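Local coordinates for reticulocyte binding protein (Streptococcus agalactiae COH1, PDB 3FAW), which is a cell-wall-anchored pullulanase of group B Streptococcus that probably hydrolyses the alpha-1,6 linkages of pullulan and related alpha-glucans, at residues A[519-527]-A[535-543]; A[580-590]-A[648-659]. One frame throughout, in Å; residues are numbered along the deposited sequence.

Contact 1 of 2, residues A[519-527]-A[535-543]; sequences DIRNSLKSG and AFITGGPQS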
# COMPACT_ATOMS: atom_id res chain seq x y z
N ASP A 519 -7.98 -11.79 9.95
CA ASP A 519 -8.77 -12.81 10.64
C ASP A 519 -9.59 -13.68 9.68
O ASP A 519 -9.59 -14.91 9.80
CB ASP A 519 -9.71 -12.15 11.66
CG ASP A 519 -10.16 -13.11 12.75
OD1 ASP A 519 -9.33 -13.91 13.22
OD2 ASP A 519 -11.34 -13.05 13.16
N ILE A 520 -10.29 -13.06 8.73
CA ILE A 520 -11.04 -13.82 7.73
C ILE A 520 -10.08 -14.56 6.78
O ILE A 520 -10.36 -15.69 6.37
CB ILE A 520 -12.05 -12.95 6.93
CG1 ILE A 520 -13.05 -13.85 6.18
CG2 ILE A 520 -11.34 -12.00 5.97
CD1 ILE A 520 -14.18 -13.10 5.48
N ARG A 521 -8.96 -13.93 6.44
CA ARG A 521 -7.91 -14.58 5.65
C ARG A 521 -7.47 -15.88 6.33
O ARG A 521 -7.61 -16.97 5.76
CB ARG A 521 -6.72 -13.64 5.46
CG ARG A 521 -5.52 -14.23 4.71
CD ARG A 521 -4.28 -13.36 4.90
NE ARG A 521 -3.65 -13.58 6.20
CZ ARG A 521 -2.72 -12.79 6.74
NH1 ARG A 521 -2.30 -11.69 6.12
NH2 ARG A 521 -2.20 -13.08 7.93
N ASN A 522 -6.97 -15.76 7.56
CA ASN A 522 -6.46 -16.90 8.33
C ASN A 522 -7.50 -18.01 8.52
O ASN A 522 -7.21 -19.18 8.28
CB ASN A 522 -5.97 -16.46 9.71
CG ASN A 522 -4.68 -15.66 9.64
OD1 ASN A 522 -4.09 -15.50 8.58
ND2 ASN A 522 -4.24 -15.15 10.78
N SER A 523 -8.70 -17.61 8.95
CA SER A 523 -9.76 -18.57 9.24
C SER A 523 -10.17 -19.39 8.01
O SER A 523 -10.43 -20.59 8.12
CB SER A 523 -10.98 -17.86 9.82
OG SER A 523 -10.67 -17.24 11.05
N LEU A 524 -10.21 -18.75 6.84
CA LEU A 524 -10.63 -19.42 5.60
C LEU A 524 -9.53 -20.24 4.92
O LEU A 524 -9.81 -21.34 4.43
CB LEU A 524 -11.21 -18.41 4.60
CG LEU A 524 -12.52 -17.70 4.97
CD1 LEU A 524 -13.11 -17.02 3.73
CD2 LEU A 524 -13.53 -18.67 5.58
N LYS A 525 -8.31 -19.72 4.87
CA LYS A 525 -7.23 -20.39 4.10
C LYS A 525 -5.80 -20.21 4.64
O LYS A 525 -4.84 -20.40 3.90
CB LYS A 525 -7.30 -19.98 2.62
CG LYS A 525 -7.52 -18.48 2.36
CD LYS A 525 -6.37 -17.60 2.85
CE LYS A 525 -5.09 -17.80 2.03
NZ LYS A 525 -4.08 -16.77 2.32
N SER A 526 -5.68 -19.86 5.92
CA SER A 526 -4.38 -19.65 6.58
C SER A 526 -3.62 -18.38 6.16
O SER A 526 -3.89 -17.77 5.12
CB SER A 526 -3.45 -20.87 6.43
OG SER A 526 -2.76 -20.87 5.18
N GLY A 527 -2.66 -18.02 7.01
CA GLY A 527 -1.77 -16.88 6.79
C GLY A 527 -0.80 -16.75 7.95
O GLY A 527 -0.69 -17.67 8.76
N ALA A 535 -7.43 -24.88 7.06
CA ALA A 535 -8.44 -23.95 7.56
C ALA A 535 -9.79 -24.29 6.91
O ALA A 535 -9.96 -25.41 6.43
CB ALA A 535 -8.02 -22.51 7.27
N PHE A 536 -10.73 -23.34 6.89
CA PHE A 536 -12.11 -23.66 6.49
C PHE A 536 -12.24 -24.33 5.12
O PHE A 536 -12.91 -25.35 5.00
CB PHE A 536 -13.00 -22.41 6.53
CG PHE A 536 -14.47 -22.73 6.48
CD1 PHE A 536 -15.13 -23.18 7.62
CD2 PHE A 536 -15.19 -22.57 5.31
CE1 PHE A 536 -16.49 -23.47 7.58
CE2 PHE A 536 -16.55 -22.86 5.27
CZ PHE A 536 -17.20 -23.32 6.40
N ILE A 537 -11.61 -23.76 4.09
CA ILE A 537 -11.72 -24.31 2.73
C ILE A 537 -10.60 -25.32 2.39
O ILE A 537 -10.54 -25.79 1.25
CB ILE A 537 -11.77 -23.20 1.64
CG1 ILE A 537 -10.39 -22.55 1.41
CG2 ILE A 537 -12.84 -22.16 2.00
CD1 ILE A 537 -10.41 -21.36 0.46
N THR A 538 -9.75 -25.65 3.36
CA THR A 538 -8.63 -26.57 3.14
C THR A 538 -8.59 -27.72 4.17
O THR A 538 -7.52 -28.23 4.51
CB THR A 538 -7.28 -25.82 3.15
OG1 THR A 538 -7.16 -25.05 4.35
CG2 THR A 538 -7.17 -24.90 1.93
N GLY A 539 -9.77 -28.10 4.66
CA GLY A 539 -9.91 -29.30 5.50
C GLY A 539 -9.67 -29.15 7.00
O GLY A 539 -9.58 -30.15 7.71
N GLY A 540 -9.56 -27.92 7.49
CA GLY A 540 -9.37 -27.67 8.93
C GLY A 540 -10.61 -27.06 9.56
O GLY A 540 -10.92 -25.90 9.29
N PRO A 541 -11.33 -27.82 10.42
CA PRO A 541 -12.55 -27.29 11.04
C PRO A 541 -12.34 -25.99 11.83
O PRO A 541 -11.39 -25.88 12.60
CB PRO A 541 -12.99 -28.43 11.97
CG PRO A 541 -12.39 -29.65 11.38
CD PRO A 541 -11.08 -29.21 10.82
N GLN A 542 -13.23 -25.03 11.63
CA GLN A 542 -13.16 -23.73 12.31
C GLN A 542 -14.44 -23.50 13.10
O GLN A 542 -15.50 -24.01 12.73
CB GLN A 542 -12.96 -22.60 11.30
CG GLN A 542 -11.74 -22.74 10.39
CD GLN A 542 -10.42 -22.63 11.14
OE1 GLN A 542 -9.60 -23.55 11.12
NE2 GLN A 542 -10.21 -21.49 11.80
N SER A 543 -14.35 -22.73 14.18
CA SER A 543 -15.53 -22.31 14.93
C SER A 543 -16.45 -21.51 14.01
O SER A 543 -16.03 -20.52 13.42
CB SER A 543 -15.14 -21.47 16.15
OG SER A 543 -16.28 -21.04 16.87

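Contact 2 of 2, residues A[580-590]-A[648-659]; sequences DVIAKSINKDP and TLIEAVKEYPYF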
# COMPACT_ATOMS: atom_id res chain seq x y z
N ASP A 580 -2.01 -21.70 -4.80
CA ASP A 580 -0.81 -22.34 -4.27
C ASP A 580 -0.91 -22.67 -2.78
O ASP A 580 -0.40 -23.70 -2.34
CB ASP A 580 0.43 -21.47 -4.54
CG ASP A 580 0.77 -21.34 -6.02
OD1 ASP A 580 0.22 -22.09 -6.86
OD2 ASP A 580 1.61 -20.49 -6.35
N VAL A 581 -1.55 -21.80 -2.01
CA VAL A 581 -1.72 -22.03 -0.57
C VAL A 581 -2.75 -23.14 -0.30
O VAL A 581 -2.61 -23.90 0.65
CB VAL A 581 -2.12 -20.72 0.17
CG1 VAL A 581 -3.58 -20.34 -0.10
CG2 VAL A 581 -1.86 -20.87 1.66
N ILE A 582 -3.77 -23.23 -1.16
CA ILE A 582 -4.72 -24.34 -1.09
C ILE A 582 -4.02 -25.68 -1.34
O ILE A 582 -4.20 -26.63 -0.58
CB ILE A 582 -5.89 -24.16 -2.09
CG1 ILE A 582 -6.86 -23.10 -1.56
CG2 ILE A 582 -6.63 -25.48 -2.31
CD1 ILE A 582 -7.89 -22.64 -2.58
N ALA A 583 -3.20 -25.74 -2.40
CA ALA A 583 -2.46 -26.96 -2.75
C ALA A 583 -1.47 -27.35 -1.65
O ALA A 583 -1.29 -28.54 -1.36
CB ALA A 583 -1.73 -26.77 -4.08
N LYS A 584 -0.83 -26.35 -1.06
CA LYS A 584 0.08 -26.56 0.07
C LYS A 584 -0.68 -27.05 1.31
O LYS A 584 -0.24 -27.98 1.98
CB LYS A 584 0.84 -25.27 0.41
CG LYS A 584 1.61 -25.30 1.73
CD LYS A 584 2.71 -26.36 1.74
CE LYS A 584 3.46 -26.37 3.06
NZ LYS A 584 4.56 -27.38 3.07
N SER A 585 -1.81 -26.41 1.59
CA SER A 585 -2.58 -26.70 2.81
C SER A 585 -3.15 -28.12 2.84
O SER A 585 -3.12 -28.78 3.88
CB SER A 585 -3.70 -25.68 2.99
OG SER A 585 -3.16 -24.38 3.22
N ILE A 586 -3.65 -28.59 1.70
CA ILE A 586 -4.13 -29.97 1.56
C ILE A 586 -3.02 -30.96 1.18
O ILE A 586 -3.25 -32.17 1.18
CB ILE A 586 -5.29 -30.08 0.52
CG1 ILE A 586 -4.79 -29.86 -0.91
CG2 ILE A 586 -6.41 -29.11 0.86
CD1 ILE A 586 -5.90 -29.80 -1.96
N ASN A 587 -1.84 -30.43 0.86
CA ASN A 587 -0.69 -31.24 0.41
C ASN A 587 -1.02 -32.13 -0.79
O ASN A 587 -0.94 -33.36 -0.70
CB ASN A 587 -0.12 -32.07 1.57
CG ASN A 587 1.20 -32.75 1.22
OD1 ASN A 587 1.42 -33.93 1.52
ND2 ASN A 587 2.09 -32.00 0.56
N LYS A 588 -1.38 -31.51 -1.90
CA LYS A 588 -1.67 -32.24 -3.13
C LYS A 588 -0.97 -31.62 -4.35
O LYS A 588 -0.77 -30.41 -4.41
CB LYS A 588 -3.18 -32.33 -3.35
CG LYS A 588 -3.89 -33.22 -2.34
CD LYS A 588 -5.36 -33.40 -2.68
CE LYS A 588 -6.01 -34.41 -1.75
NZ LYS A 588 -7.43 -34.68 -2.12
N ASP A 589 -0.60 -32.47 -5.30
CA ASP A 589 0.06 -32.04 -6.53
C ASP A 589 -1.00 -31.55 -7.52
O ASP A 589 -1.91 -32.30 -7.85
CB ASP A 589 0.84 -33.21 -7.15
CG ASP A 589 1.81 -32.78 -8.25
OD1 ASP A 589 1.69 -31.65 -8.77
OD2 ASP A 589 2.71 -33.57 -8.59
N PRO A 590 -0.90 -30.28 -7.96
CA PRO A 590 -1.79 -29.75 -9.01
C PRO A 590 -1.81 -30.56 -10.32
O PRO A 590 -2.76 -30.43 -11.09
CB PRO A 590 -1.24 -28.34 -9.26
CG PRO A 590 -0.54 -27.97 -8.01
CD PRO A 590 0.03 -29.24 -7.47
N THR A 648 8.29 -22.04 -1.07
CA THR A 648 7.60 -22.97 -0.17
C THR A 648 7.49 -24.33 -0.85
O THR A 648 7.04 -24.42 -1.99
CB THR A 648 6.20 -22.45 0.21
OG1 THR A 648 6.33 -21.27 1.02
CG2 THR A 648 5.39 -23.51 0.96
N LEU A 649 7.90 -25.37 -0.14
CA LEU A 649 7.87 -26.74 -0.65
C LEU A 649 6.51 -27.37 -0.39
O LEU A 649 6.00 -27.33 0.73
CB LEU A 649 8.96 -27.57 0.04
CG LEU A 649 9.14 -29.04 -0.38
CD1 LEU A 649 9.76 -29.15 -1.78
CD2 LEU A 649 9.98 -29.78 0.65
N ILE A 650 5.93 -27.96 -1.43
CA ILE A 650 4.76 -28.83 -1.29
C ILE A 650 5.26 -30.26 -1.48
O ILE A 650 5.65 -30.66 -2.57
CB ILE A 650 3.66 -28.50 -2.32
CG1 ILE A 650 3.00 -27.16 -1.99
CG2 ILE A 650 2.58 -29.57 -2.32
CD1 ILE A 650 3.92 -25.97 -1.99
N GLU A 651 5.23 -31.03 -0.39
CA GLU A 651 5.83 -32.36 -0.35
C GLU A 651 5.23 -33.35 -1.36
O GLU A 651 5.95 -34.21 -1.86
CB GLU A 651 5.73 -32.95 1.07
CG GLU A 651 6.73 -32.38 2.08
CD GLU A 651 6.29 -31.06 2.72
OE1 GLU A 651 5.22 -30.53 2.36
OE2 GLU A 651 7.04 -30.55 3.58
N ALA A 652 3.94 -33.22 -1.65
CA ALA A 652 3.23 -34.16 -2.52
C ALA A 652 3.55 -33.99 -4.01
O ALA A 652 3.22 -34.86 -4.81
CB ALA A 652 1.72 -34.04 -2.30
N VAL A 653 4.17 -32.87 -4.37
CA VAL A 653 4.51 -32.59 -5.77
C VAL A 653 5.78 -33.35 -6.18
O VAL A 653 6.79 -33.31 -5.48
CB VAL A 653 4.69 -31.08 -6.02
CG1 VAL A 653 5.17 -30.83 -7.45
CG2 VAL A 653 3.38 -30.34 -5.76
N LYS A 654 5.71 -34.01 -7.34
CA LYS A 654 6.81 -34.83 -7.84
C LYS A 654 7.81 -33.99 -8.65
O LYS A 654 9.01 -34.02 -8.39
CB LYS A 654 6.28 -35.97 -8.71
CG LYS A 654 5.33 -36.91 -7.98
CD LYS A 654 4.98 -38.12 -8.85
CE LYS A 654 4.05 -39.08 -8.13
NZ LYS A 654 2.70 -38.50 -7.93
N GLU A 655 7.29 -33.27 -9.64
CA GLU A 655 8.11 -32.40 -10.49
C GLU A 655 7.81 -30.91 -10.21
O GLU A 655 6.66 -30.49 -10.25
CB GLU A 655 7.91 -32.75 -11.97
CG GLU A 655 8.47 -34.14 -12.33
CD GLU A 655 8.33 -34.51 -13.80
OE1 GLU A 655 7.86 -33.68 -14.60
OE2 GLU A 655 8.71 -35.65 -14.15
N TYR A 656 8.87 -30.15 -9.93
CA TYR A 656 8.79 -28.72 -9.58
C TYR A 656 7.95 -28.47 -8.32
O TYR A 656 6.85 -27.93 -8.41
CB TYR A 656 8.24 -27.89 -10.74
CG TYR A 656 9.01 -28.01 -12.04
CD1 TYR A 656 10.34 -27.61 -12.13
CD2 TYR A 656 8.39 -28.51 -13.18
CE1 TYR A 656 11.03 -27.72 -13.33
CE2 TYR A 656 9.08 -28.62 -14.38
CZ TYR A 656 10.40 -28.22 -14.45
OH TYR A 656 11.08 -28.32 -15.64
N PRO A 657 8.48 -28.86 -7.13
CA PRO A 657 7.71 -28.79 -5.89
C PRO A 657 7.70 -27.44 -5.16
O PRO A 657 6.95 -27.28 -4.20
CB PRO A 657 8.39 -29.85 -5.02
CG PRO A 657 9.82 -29.79 -5.44
CD PRO A 657 9.83 -29.40 -6.90
N TYR A 658 8.53 -26.49 -5.61
CA TYR A 658 8.66 -25.20 -4.93
C TYR A 658 7.75 -24.12 -5.53
O TYR A 658 7.65 -23.98 -6.74
CB TYR A 658 10.12 -24.72 -4.96
CG TYR A 658 11.06 -25.59 -4.15
CD1 TYR A 658 11.15 -25.45 -2.77
CD2 TYR A 658 11.86 -26.55 -4.76
CE1 TYR A 658 12.02 -26.24 -2.01
CE2 TYR A 658 12.73 -27.35 -4.02
CZ TYR A 658 12.81 -27.19 -2.65
OH TYR A 658 13.66 -27.97 -1.91
N PHE A 659 7.07 -23.39 -4.64
CA PHE A 659 6.17 -22.30 -5.02
C PHE A 659 6.60 -21.03 -4.28
O PHE A 659 6.94 -21.07 -3.10
CB PHE A 659 4.72 -22.64 -4.63
CG PHE A 659 4.17 -23.87 -5.32
CD1 PHE A 659 3.19 -23.76 -6.30
CD2 PHE A 659 4.61 -25.14 -4.98
CE1 PHE A 659 2.67 -24.88 -6.93
CE2 PHE A 659 4.10 -26.27 -5.60
CZ PHE A 659 3.13 -26.15 -6.58

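Contact 1 of 2, residues A[519-527]-A[535-543]
Two backbone bonds join S523 and L524, in the last turn of a helix, to the loop at F536 and I537. F536 N donates to S523 O at 3.0 Å, and I537 N to L524 O, also at 3.0 Å; both donors lie in the plane of the carbonyl they meet, and the second bond is almost straight (174° at the hydrogen). Carbonyls in a last helical turn lack the usual amide four residues on, and here the loop supplies two of them. The methyl of A535 sits among these carbonyls, its CB 3.2 Å from S523 O, and alanine is small enough to leave the backbones that close. The loop is braced from within: T538 OG1 accepts from A535 N, while T538 N and G540 N reach A535 O from opposite faces of its plane. Farther out, L524 and F536 run side by side, with L524 CD2 3.9 Å from F536 CB. I537 has CG1 wedged between its own N and carbonyl carbon (chi1 75°), which brings CG1 to 3.3 Å from L524 O. The methylene CG of Q542 lies 3.4 Å from S523 O. Serine suits this helix face because its OG bonds back to D519 O. Helix 518-525 follows strand 513-516 of the eight-stranded barrel; M607 of helix 590-609 touches L524, F536 and I537, K525 and S526 face helix 578-586, and strand 542-543 pairs with strand 733-734.

Contact 2 of 2, residues A[580-590]-A[648-659]
K584 pushes its ammonium group almost straight at a backbone carbonyl: NZ lies 2.7 Å from L649 O, with a C=O...N angle of 172°. The same nitrogen makes a salt bridge to E651 OE1, 3.3 Å away, with only a weak hydrogen bond in it. CG anti to the backbone N (chi1 169°) and a bend at chi2 send the chain across I650, whose CG1 is 3.7 Å from K584 CB; the methylenes of lysine pack on I650 while its ammonium still reaches the carbonyl. The helix stops in a Schellman motif with N587, at positive phi, as its C-prime residue, and the chain beyond faces the type I turn from I650 to V653 in the hairpin of strands 647-649 and 658-660. There A652, with only a methyl, points its CB at the chain, 3.2 Å from N587 O. D589 is the N-cap of the next helix: OD1 accepts from K591 N, and OD2 from K654 N at 3.3 Å, from above the carboxylate plane. P590, rigid enough for a first helical turn, packs on V653. At the other end, the D580 carboxylate, hydrogen-bonded to T626 OG1 and K627 N, leans on F659, with CG 3.4 Å from the ring's CD1 and the two planes 66° apart.

Following the chain from the N terminus, contact 1 comes first, in the part of the catalytic alpha/beta barrel that follows barrel strand 513-516: it closes a short loop, with seven residues between its segments. Contact 2 opens only after contact 1 has closed, so the two stand in series, neither nesting nor crossing. It spans 57 residues, a stretch that holds the rest of helix 590-609 and the last barrel strand, 614-618, and brings the hairpin 647-660 back to helix 578-586. Helix 578-586 makes the two contacts neighbours, their centres about 18 Å apart: T538 packs on S585, and K525 and S526 on V581. Helix 590-609, which starts at P590 in contact 2, also packs on contact 1.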